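Local atomic coordinates of vacuolar protein sorting 29 (Cryptosporidium parvum, PDB entry 2A22), a protein that probably serves in vesicular protein transport as the VPS29 subunit of a retromer-type sorting complex, built on a calcineurin-like phosphoesterase fold. Residues E105-Q110 and I116-G121; N122-W127 and G131-W136; L34-G39 and Q68-M73. All blocks are in the same frame, centred on the assembly; numbering follows the deposited sequence.

Contact 1 of 3, residues E105-Q110 and I116-G121; sequences EYVVVQ and IGLMHG
Val-107 and Leu-118 exchange a reciprocal pair of backbone hydrogen bonds, Val-107 N to Leu-118 O at 3.0 Å and Leu-118 N to Val-107 O at 2.8 Å. Val-109 and Ile-116 repeat the exchange, with Ile-116 N reaching Val-109 O at 2.8 Å. Past the Val-107/Leu-118 pair, one water links the two segments: it donates a hydrogen bond to Glu-105 O and accepts one from His-120 N.

Between the hydrogen-bonded pairs, Val-108 faces Gly-117 as a non-hydrogen-bonded pair, and the CA of Val-108 comes within 3.2 Å of Ile-116 O in a CA-H...O contact. The side chains sort onto two faces. Val-107, Val-109, Ile-116 and Leu-118 share one, where Val-107 CB lies 4.2 Å from Leu-118 CB and where Leu-60 of strand 58-61 packs on Val-109, Ile-116 and Leu-118. On the other, Tyr-106 CB meets Met-119 CB at 4.0 Å; with CG between the backbone N and the carbonyl carbon (chi1 64°), the tyrosine ring then leads away from the partner strand, while Leu-140 and Trp-136 of helix 130-140 cover this face.

Running at 160° to each other, the strands illustrate how an antiparallel beta hairpin can form the margin of a sheet, here one of the two in the alpha-beta-beta-alpha sandwich characteristic of calcineurin-like phosphoesterases.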
loop_
_atom_site.group_PDB
_atom_site.type_symbol
_atom_site.label_atom_id
_atom_site.label_comp_id
_atom_site.label_asym_id
_atom_site.label_seq_id
_atom_site.Cartn_x
_atom_site.Cartn_y
_atom_site.Cartn_z
ATOM N N GLU A 105 -4.194 -12.579 4.914
ATOM C CA GLU A 105 -3.904 -12.605 3.507
ATOM C C GLU A 105 -4.619 -11.463 2.756
ATOM O O GLU A 105 -4.135 -10.964 1.739
ATOM C CB GLU A 105 -4.300 -13.967 2.933
ATOM C CG GLU A 105 -3.922 -14.134 1.476
ATOM C CD GLU A 105 -3.846 -15.597 1.033
ATOM O OE1 GLU A 105 -4.532 -16.445 1.657
ATOM O OE2 GLU A 105 -3.109 -15.884 0.053
ATOM N N TYR A 106 -5.786 -11.068 3.238
ATOM C CA TYR A 106 -6.444 -9.941 2.645
ATOM C C TYR A 106 -7.307 -9.267 3.670
ATOM O O TYR A 106 -7.597 -9.858 4.704
ATOM C CB TYR A 106 -7.225 -10.348 1.402
ATOM C CG TYR A 106 -8.359 -11.289 1.645
ATOM C CD1 TYR A 106 -9.616 -10.805 2.057
ATOM C CD2 TYR A 106 -8.203 -12.661 1.434
ATOM C CE1 TYR A 106 -10.701 -11.669 2.283
ATOM C CE2 TYR A 106 -9.285 -13.552 1.646
ATOM C CZ TYR A 106 -10.535 -13.042 2.069
ATOM O OH TYR A 106 -11.608 -13.897 2.284
ATOM N N VAL A 107 -7.670 -8.015 3.380
ATOM C CA VAL A 107 -8.394 -7.122 4.286
ATOM C C VAL A 107 -9.360 -6.331 3.399
ATOM O O VAL A 107 -9.034 -5.995 2.249
ATOM C CB VAL A 107 -7.373 -6.160 4.997
ATOM C CG1 VAL A 107 -7.950 -4.796 5.313
ATOM C CG2 VAL A 107 -6.775 -6.816 6.244
ATOM N N VAL A 108 -10.561 -6.069 3.913
ATOM C CA VAL A 108 -11.487 -5.126 3.276
ATOM C C VAL A 108 -11.897 -4.182 4.361
ATOM O O VAL A 108 -12.312 -4.608 5.442
ATOM C CB VAL A 108 -12.710 -5.814 2.675
ATOM C CG1 VAL A 108 -13.652 -4.783 2.004
ATOM C CG2 VAL A 108 -12.272 -6.858 1.681
ATOM N N VAL A 109 -11.710 -2.896 4.112
ATOM C CA VAL A 109 -11.939 -1.909 5.170
ATOM C C VAL A 109 -12.760 -0.763 4.627
ATOM O O VAL A 109 -12.528 -0.308 3.495
ATOM C CB VAL A 109 -10.604 -1.446 5.864
ATOM C CG1 VAL A 109 -9.614 -1.000 4.864
ATOM C CG2 VAL A 109 -10.846 -0.353 6.884
ATOM N N GLN A 110 -13.753 -0.342 5.409
ATOM C CA GLN A 110 -14.625 0.760 5.005
ATOM C C GLN A 110 -13.950 2.045 5.470
ATOM O O GLN A 110 -13.727 2.223 6.651
ATOM C CB GLN A 110 -16.018 0.596 5.647
ATOM C CG GLN A 110 -17.058 1.670 5.288
ATOM C CD GLN A 110 -17.557 1.565 3.864
ATOM O OE1 GLN A 110 -17.786 2.575 3.204
ATOM N NE2 GLN A 110 -17.726 0.350 3.379
ATOM N N ILE A 116 -12.435 -0.627 0.706
ATOM C CA ILE A 116 -11.109 -0.784 0.140
ATOM C C ILE A 116 -10.560 -2.195 0.372
ATOM O O ILE A 116 -10.444 -2.655 1.525
ATOM C CB ILE A 116 -10.158 0.315 0.666
ATOM C CG1 ILE A 116 -10.891 1.674 0.606
ATOM C CG2 ILE A 116 -8.825 0.290 -0.114
ATOM C CD1 ILE A 116 -10.029 2.922 0.829
ATOM N N GLY A 117 -10.214 -2.868 -0.727
ATOM C CA GLY A 117 -9.598 -4.191 -0.662
ATOM C C GLY A 117 -8.083 -4.057 -0.642
ATOM O O GLY A 117 -7.526 -3.207 -1.347
ATOM N N LEU A 118 -7.433 -4.890 0.168
ATOM C CA LEU A 118 -5.975 -4.886 0.363
ATOM C C LEU A 118 -5.437 -6.327 0.343
ATOM O O LEU A 118 -5.916 -7.179 1.100
ATOM C CB LEU A 118 -5.624 -4.256 1.705
ATOM C CG LEU A 118 -4.136 -4.282 2.095
ATOM C CD1 LEU A 118 -3.364 -3.302 1.208
ATOM C CD2 LEU A 118 -4.026 -3.910 3.582
ATOM N N MET A 119 -4.486 -6.605 -0.549
ATOM C CA MET A 119 -3.883 -7.920 -0.618
ATOM C C MET A 119 -2.501 -7.814 -1.259
ATOM O O MET A 119 -2.256 -6.890 -1.995
ATOM C CB MET A 119 -4.790 -8.903 -1.376
ATOM C CG MET A 119 -5.114 -8.508 -2.817
ATOM S SD MET A 119 -5.959 -9.829 -3.762
ATOM C CE MET A 119 -5.620 -11.231 -2.693
ATOM N N HIS A 120 -1.602 -8.754 -0.972
ATOM C CA HIS A 120 -0.249 -8.647 -1.485
ATOM C C HIS A 120 -0.153 -8.648 -3.025
ATOM O O HIS A 120 0.625 -7.880 -3.598
ATOM C CB HIS A 120 0.707 -9.679 -0.845
ATOM C CG HIS A 120 2.113 -9.542 -1.333
ATOM N ND1 HIS A 120 2.879 -8.423 -1.073
ATOM C CD2 HIS A 120 2.859 -10.337 -2.136
ATOM C CE1 HIS A 120 4.049 -8.548 -1.678
ATOM N NE2 HIS A 120 4.061 -9.698 -2.334
ATOM N N GLY A 121 -0.932 -9.494 -3.692
ATOM C CA GLY A 121 -0.961 -9.482 -5.155
ATOM C C GLY A 121 -0.350 -10.678 -5.862
ATOM O O GLY A 121 -0.565 -10.882 -7.063
HETATM O O HOH W 1 -1.701 -10.882 0.847
#

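Contact 2 of 3, residues N122-W127 and G131-W136; sequences NQVLPW and GSLEQW
Val-124 sets both its methyl groups against Leu-133 of helix 130-140, fastening the loop that follows strand 114-119 to the helix in this alpha-beta-beta-alpha sandwich. With CG1 anti to the backbone N (chi1 176°), that methyl also reaches the serine, 3.5 Å from Ser-132 OG, while CG2 points between Leu-133 and Trp-136. There it meets Leu-133 CD2 at 3.7 Å, the valine and leucine side chains roughly perpendicular, and Trp-136 CD1 at 3.8 Å, where valine and tryptophan run antiparallel alongside each other. The methyl approaches the indole obliquely. Farther along the same ring, Gln-123 CB packs beside Trp-136 CZ2 at 4.0 Å; the amide of Gln-123 bends away from the helix, its OE1 accepting a hydrogen bond from Gly-121 N.

Ser-132 and Leu-133 are neighbours, and Trp-136 follows Ser-132 by one turn, so the three present one side of the helix to the loop. Leu-133 also touches Leu-145 and Phe-163 of the sheet, whereas Trp-136 takes part in a cation-pi contact with Arg-139.

The polar border of the contact is organised by one water, an example of a single solvent molecule serving both a loop and a helix. It donates to Gln-123 O, accepts from Leu-125 N and is joined to Ser-132 OG, so that loop backbone and helix side chain hold a common partner. Ser-132 OG also makes a close polar approach to Leu-125 O, at 3.1 Å. The indole completes the set at its edge: Trp-136 NE1 donates to the same water, 2.9 Å away and in the plane of the ring.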
loop_
_atom_site.group_PDB
_atom_site.type_symbol
_atom_site.label_atom_id
_atom_site.label_comp_id
_atom_site.label_asym_id
_atom_site.label_seq_id
_atom_site.Cartn_x
_atom_site.Cartn_y
_atom_site.Cartn_z
ATOM N N ASN A 122 0.410 -11.483 -5.126
ATOM C CA ASN A 122 1.023 -12.657 -5.704
ATOM C C ASN A 122 -0.030 -13.718 -6.018
ATOM O O ASN A 122 0.209 -14.605 -6.842
ATOM C CB ASN A 122 2.131 -13.194 -4.798
ATOM C CG ASN A 122 1.609 -13.727 -3.472
ATOM O OD1 ASN A 122 0.796 -13.101 -2.791
ATOM N ND2 ASN A 122 2.096 -14.888 -3.098
ATOM N N GLN A 123 -1.195 -13.589 -5.373
ATOM C CA GLN A 123 -2.387 -14.408 -5.643
ATOM C C GLN A 123 -3.083 -14.012 -6.929
ATOM O O GLN A 123 -4.024 -14.683 -7.341
ATOM C CB GLN A 123 -3.442 -14.275 -4.537
ATOM C CG GLN A 123 -2.930 -14.294 -3.081
ATOM C CD GLN A 123 -2.551 -12.908 -2.557
ATOM O OE1 GLN A 123 -2.198 -12.005 -3.333
ATOM N NE2 GLN A 123 -2.598 -12.744 -1.234
ATOM N N VAL A 124 -2.669 -12.901 -7.536
ATOM C CA VAL A 124 -3.290 -12.418 -8.784
ATOM C C VAL A 124 -2.542 -13.012 -9.974
ATOM O O VAL A 124 -1.348 -12.770 -10.136
ATOM C CB VAL A 124 -3.293 -10.865 -8.868
ATOM C CG1 VAL A 124 -3.850 -10.375 -10.213
ATOM C CG2 VAL A 124 -4.075 -10.262 -7.702
ATOM N N LEU A 125 -3.239 -13.796 -10.795
ATOM C CA LEU A 125 -2.575 -14.554 -11.871
ATOM C C LEU A 125 -3.184 -14.320 -13.250
ATOM O O LEU A 125 -4.367 -14.573 -13.457
ATOM C CB LEU A 125 -2.543 -16.043 -11.524
ATOM C CG LEU A 125 -1.907 -16.402 -10.167
ATOM C CD1 LEU A 125 -2.199 -17.850 -9.783
ATOM C CD2 LEU A 125 -0.389 -16.107 -10.151
ATOM N N PRO A 126 -2.384 -13.810 -14.200
ATOM C CA PRO A 126 -0.979 -13.411 -14.033
ATOM C C PRO A 126 -0.878 -12.127 -13.216
ATOM O O PRO A 126 -1.850 -11.361 -13.141
ATOM C CB PRO A 126 -0.503 -13.125 -15.461
ATOM C CG PRO A 126 -1.637 -13.518 -16.379
ATOM C CD PRO A 126 -2.882 -13.572 -15.568
ATOM N N TRP A 127 0.292 -11.900 -12.621
ATOM C CA TRP A 127 0.536 -10.725 -11.790
ATOM C C TRP A 127 0.224 -9.410 -12.497
ATOM O O TRP A 127 0.568 -9.229 -13.665
ATOM C CB TRP A 127 1.970 -10.746 -11.266
ATOM C CG TRP A 127 2.232 -11.911 -10.329
ATOM C CD1 TRP A 127 1.375 -12.421 -9.396
ATOM C CD2 TRP A 127 3.431 -12.690 -10.238
ATOM N NE1 TRP A 127 1.960 -13.472 -8.730
ATOM C CE2 TRP A 127 3.227 -13.653 -9.216
ATOM C CE3 TRP A 127 4.655 -12.672 -10.919
ATOM C CZ2 TRP A 127 4.210 -14.593 -8.850
ATOM C CZ3 TRP A 127 5.635 -13.602 -10.559
ATOM C CH2 TRP A 127 5.406 -14.549 -9.525
ATOM N N GLY A 131 -7.561 -7.752 -15.795
ATOM C CA GLY A 131 -8.688 -8.677 -15.774
ATOM C C GLY A 131 -8.692 -9.531 -14.522
ATOM O O GLY A 131 -9.737 -9.749 -13.912
ATOM N N SER A 132 -7.521 -10.014 -14.129
ATOM C CA SER A 132 -7.435 -10.806 -12.920
ATOM C C SER A 132 -7.616 -9.899 -11.682
ATOM O O SER A 132 -8.318 -10.244 -10.703
ATOM C CB SER A 132 -6.128 -11.574 -12.906
ATOM O OG SER A 132 -6.124 -12.520 -11.850
ATOM N N LEU A 133 -7.028 -8.710 -11.748
ATOM C CA LEU A 133 -7.231 -7.729 -10.681
ATOM C C LEU A 133 -8.708 -7.451 -10.496
ATOM O O LEU A 133 -9.219 -7.454 -9.365
ATOM C CB LEU A 133 -6.469 -6.437 -10.960
ATOM C CG LEU A 133 -4.984 -6.509 -10.608
ATOM C CD1 LEU A 133 -4.344 -5.185 -10.973
ATOM C CD2 LEU A 133 -4.719 -6.880 -9.117
ATOM N N GLU A 134 -9.397 -7.252 -11.618
ATOM C CA GLU A 134 -10.835 -6.984 -11.589
ATOM C C GLU A 134 -11.664 -8.142 -11.005
ATOM O O GLU A 134 -12.663 -7.908 -10.337
ATOM C CB GLU A 134 -11.357 -6.572 -12.964
ATOM C CG GLU A 134 -12.718 -5.861 -12.865
ATOM C CD GLU A 134 -13.349 -5.543 -14.216
ATOM O OE1 GLU A 134 -12.978 -6.187 -15.234
ATOM O OE2 GLU A 134 -14.226 -4.649 -14.245
ATOM N N GLN A 135 -11.223 -9.377 -11.227
ATOM C CA GLN A 135 -11.877 -10.546 -10.619
ATOM C C GLN A 135 -11.732 -10.557 -9.101
ATOM O O GLN A 135 -12.628 -11.001 -8.375
ATOM C CB GLN A 135 -11.329 -11.830 -11.240
ATOM C CG GLN A 135 -11.483 -11.803 -12.780
ATOM C CD GLN A 135 -11.212 -13.145 -13.443
ATOM O OE1 GLN A 135 -12.018 -14.075 -13.329
ATOM N NE2 GLN A 135 -10.075 -13.251 -14.155
ATOM N N TRP A 136 -10.596 -10.044 -8.631
ATOM C CA TRP A 136 -10.364 -9.883 -7.215
ATOM C C TRP A 136 -11.143 -8.739 -6.579
ATOM O O TRP A 136 -11.612 -8.919 -5.462
ATOM C CB TRP A 136 -8.869 -9.794 -6.906
ATOM C CG TRP A 136 -8.235 -11.148 -6.919
ATOM C CD1 TRP A 136 -7.575 -11.753 -7.971
ATOM C CD2 TRP A 136 -8.235 -12.096 -5.850
ATOM N NE1 TRP A 136 -7.145 -13.017 -7.595
ATOM C CE2 TRP A 136 -7.536 -13.244 -6.301
ATOM C CE3 TRP A 136 -8.742 -12.083 -4.544
ATOM C CZ2 TRP A 136 -7.339 -14.366 -5.486
ATOM C CZ3 TRP A 136 -8.530 -13.195 -3.734
ATOM C CH2 TRP A 136 -7.841 -14.315 -4.206
HETATM O O HOH W 2 -5.994 -14.533 -9.798
#

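Contact 3 of 3, residues L34-G39 and Q68-M73; sequences LKIPYG and QEYVEM
The ring of Tyr-70 takes the terminal methyl of Ile-36 squarely on one face, while Leu-34 comes to it obliquely. Ile-36 CD1 stands 3.6 Å from the ring centroid and only 4° off the ring normal, a CH-pi contact centred almost exactly on the aromatic system. Its position is confirmed by the even spacing to the ring carbons, all six of which lie within a few tenths of an ångström of the same distance.

This is loop-to-helix packing in the alpha-beta-beta-alpha sandwich of the calcineurin-like phosphoesterase fold, and it exemplifies how an aliphatic methyl can seat on an aromatic face: residues 34-39 belong to the loop after strand 26-31, and Tyr-70 stands in the first turn of helix 68-77. The isoleucine side chain lies athwart the tyrosine, with CG1 anti to its own carbonyl carbon (chi1 -59°) and an extended chi2 of 175° carrying CD1 outward to the ring. Its branch methyl, CG2, lies off the side of the ring formed by CD1 and CE1, 4.1 Å from Tyr-70 CD1.

No hydrogen bond joins the two segments; the join is made by hydrocarbon and aromatic surface alone. The loop has polar partners of its own: Leu-34 O is hydrogen-bonded to Thr-170 OG1, and Lys-35, whose backbone pairs with Asn-64, sends NZ to His-151 NE2. Gly-39 N is hydrogen-bonded to Lys-35 O, spanning a turn that contains the cis peptide before Pro-37. The remaining packing falls near the root of the tyrosine, where Leu-34 CD2 lies 3.9 Å from Tyr-70 CD2 and 4.0 Å from Tyr-70 CB.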
loop_
_atom_site.group_PDB
_atom_site.type_symbol
_atom_site.label_atom_id
_atom_site.label_comp_id
_atom_site.label_asym_id
_atom_site.label_seq_id
_atom_site.Cartn_x
_atom_site.Cartn_y
_atom_site.Cartn_z
ATOM N N LEU A 34 8.698 -3.221 1.222
ATOM C CA LEU A 34 9.888 -2.655 1.854
ATOM C C LEU A 34 11.050 -3.613 1.724
ATOM O O LEU A 34 12.154 -3.200 1.373
ATOM C CB LEU A 34 9.645 -2.341 3.343
ATOM C CG LEU A 34 8.836 -1.088 3.719
ATOM C CD1 LEU A 34 7.348 -1.166 3.305
ATOM C CD2 LEU A 34 8.944 -0.876 5.239
ATOM N N LYS A 35 10.798 -4.885 2.010
ATOM C CA LYS A 35 11.833 -5.919 1.886
ATOM C C LYS A 35 13.097 -5.591 2.698
ATOM O O LYS A 35 14.219 -5.838 2.258
ATOM C CB LYS A 35 12.154 -6.193 0.410
ATOM C CG LYS A 35 11.060 -7.001 -0.224
ATOM C CD LYS A 35 11.178 -7.104 -1.715
ATOM C CE LYS A 35 9.811 -7.542 -2.252
ATOM N NZ LYS A 35 9.855 -8.143 -3.595
ATOM N N ILE A 36 12.884 -5.010 3.872
ATOM C CA ILE A 36 13.942 -4.763 4.856
ATOM C C ILE A 36 14.009 -5.981 5.767
ATOM O O ILE A 36 12.960 -6.465 6.203
ATOM C CB ILE A 36 13.635 -3.479 5.709
ATOM C CG1 ILE A 36 13.503 -2.251 4.798
ATOM C CG2 ILE A 36 14.715 -3.233 6.705
ATOM C CD1 ILE A 36 13.093 -0.983 5.527
ATOM N N PRO A 37 15.234 -6.493 6.052
ATOM C CA PRO A 37 16.582 -6.014 5.639
ATOM C C PRO A 37 17.148 -6.641 4.341
ATOM O O PRO A 37 18.213 -6.212 3.864
ATOM C CB PRO A 37 17.445 -6.419 6.831
ATOM C CG PRO A 37 16.840 -7.802 7.206
ATOM C CD PRO A 37 15.338 -7.700 6.905
ATOM N N TYR A 38 16.430 -7.595 3.757
ATOM C CA TYR A 38 16.936 -8.408 2.643
ATOM C C TYR A 38 17.347 -7.576 1.426
ATOM O O TYR A 38 18.437 -7.766 0.892
ATOM C CB TYR A 38 15.881 -9.446 2.194
ATOM C CG TYR A 38 15.213 -10.195 3.335
ATOM C CD1 TYR A 38 15.969 -10.752 4.386
ATOM C CD2 TYR A 38 13.830 -10.358 3.355
ATOM C CE1 TYR A 38 15.360 -11.429 5.429
ATOM C CE2 TYR A 38 13.213 -11.045 4.377
ATOM C CZ TYR A 38 13.971 -11.567 5.418
ATOM O OH TYR A 38 13.326 -12.247 6.420
ATOM N N GLY A 39 16.471 -6.662 1.004
ATOM C CA GLY A 39 16.678 -5.882 -0.204
ATOM C C GLY A 39 16.969 -4.413 0.017
ATOM O O GLY A 39 17.279 -3.694 -0.939
ATOM N N GLN A 68 10.466 -6.805 11.573
ATOM C CA GLN A 68 9.565 -6.568 12.696
ATOM C C GLN A 68 9.677 -5.143 13.196
ATOM O O GLN A 68 8.672 -4.551 13.588
ATOM C CB GLN A 68 9.793 -7.539 13.851
ATOM C CG GLN A 68 8.678 -7.436 14.975
ATOM C CD GLN A 68 7.278 -7.776 14.447
ATOM O OE1 GLN A 68 7.148 -8.366 13.371
ATOM N NE2 GLN A 68 6.227 -7.433 15.218
ATOM N N GLU A 69 10.899 -4.604 13.183
ATOM C CA GLU A 69 11.137 -3.204 13.503
ATOM C C GLU A 69 10.268 -2.288 12.613
ATOM O O GLU A 69 9.727 -1.292 13.096
ATOM C CB GLU A 69 12.632 -2.856 13.354
ATOM C CG GLU A 69 12.954 -1.378 13.624
ATOM C CD GLU A 69 14.353 -0.923 13.159
ATOM O OE1 GLU A 69 15.294 -1.736 13.138
ATOM O OE2 GLU A 69 14.507 0.275 12.809
ATOM N N TYR A 70 10.114 -2.633 11.328
ATOM C CA TYR A 70 9.324 -1.789 10.420
ATOM C C TYR A 70 7.793 -2.028 10.551
ATOM O O TYR A 70 6.993 -1.103 10.391
ATOM C CB TYR A 70 9.881 -1.854 8.983
ATOM C CG TYR A 70 11.073 -0.931 8.865
ATOM C CD1 TYR A 70 12.335 -1.290 9.377
ATOM C CD2 TYR A 70 10.913 0.352 8.360
ATOM C CE1 TYR A 70 13.419 -0.384 9.336
ATOM C CE2 TYR A 70 11.961 1.241 8.323
ATOM C CZ TYR A 70 13.207 0.865 8.793
ATOM O OH TYR A 70 14.220 1.769 8.700
ATOM N N VAL A 71 7.401 -3.253 10.904
ATOM C CA VAL A 71 6.048 -3.509 11.383
ATOM C C VAL A 71 5.703 -2.546 12.535
ATOM O O VAL A 71 4.661 -1.874 12.529
ATOM C CB VAL A 71 5.866 -4.975 11.812
ATOM C CG1 VAL A 71 4.560 -5.146 12.582
ATOM C CG2 VAL A 71 5.903 -5.922 10.574
ATOM N N GLU A 72 6.610 -2.451 13.503
ATOM C CA GLU A 72 6.397 -1.610 14.686
ATOM C C GLU A 72 6.345 -0.134 14.327
ATOM O O GLU A 72 5.545 0.608 14.888
ATOM C CB GLU A 72 7.454 -1.917 15.757
ATOM C CG GLU A 72 7.218 -3.351 16.322
ATOM C CD GLU A 72 8.318 -3.889 17.240
ATOM O OE1 GLU A 72 9.463 -3.376 17.257
ATOM O OE2 GLU A 72 8.022 -4.859 17.963
ATOM N N MET A 73 7.173 0.275 13.368
ATOM C CA MET A 73 7.193 1.656 12.898
ATOM C C MET A 73 5.831 1.990 12.246
ATOM O O MET A 73 5.175 2.982 12.610
ATOM C CB MET A 73 8.390 1.883 11.958
ATOM C CG MET A 73 8.444 3.279 11.251
ATOM S SD MET A 73 7.450 3.357 9.718
ATOM C CE MET A 73 7.820 5.041 9.146
#

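In the fold
Contacts 1 and 2 adjoin: their centres lie about 13 Å apart, and the hairpin runs directly into the loop and helix of contact 2. Met-119 CE packs 3.7 Å from Trp-136 CZ3, while Glu-105 OE2 and Gln-123 NE2 form a weak hydrogen bond. Contact 3 stands apart, its centre about 20 Å from that of contact 1 and about 26 Å from that of contact 2, without touching either. Asp-87, His-120 and His-149 turn donor atoms to one vacant point, perhaps an unoccupied metal site like those of related phosphoesterases. His-120 comes just after strand 114-119, and Trp-127 of contact 2 meets the ring of His-149.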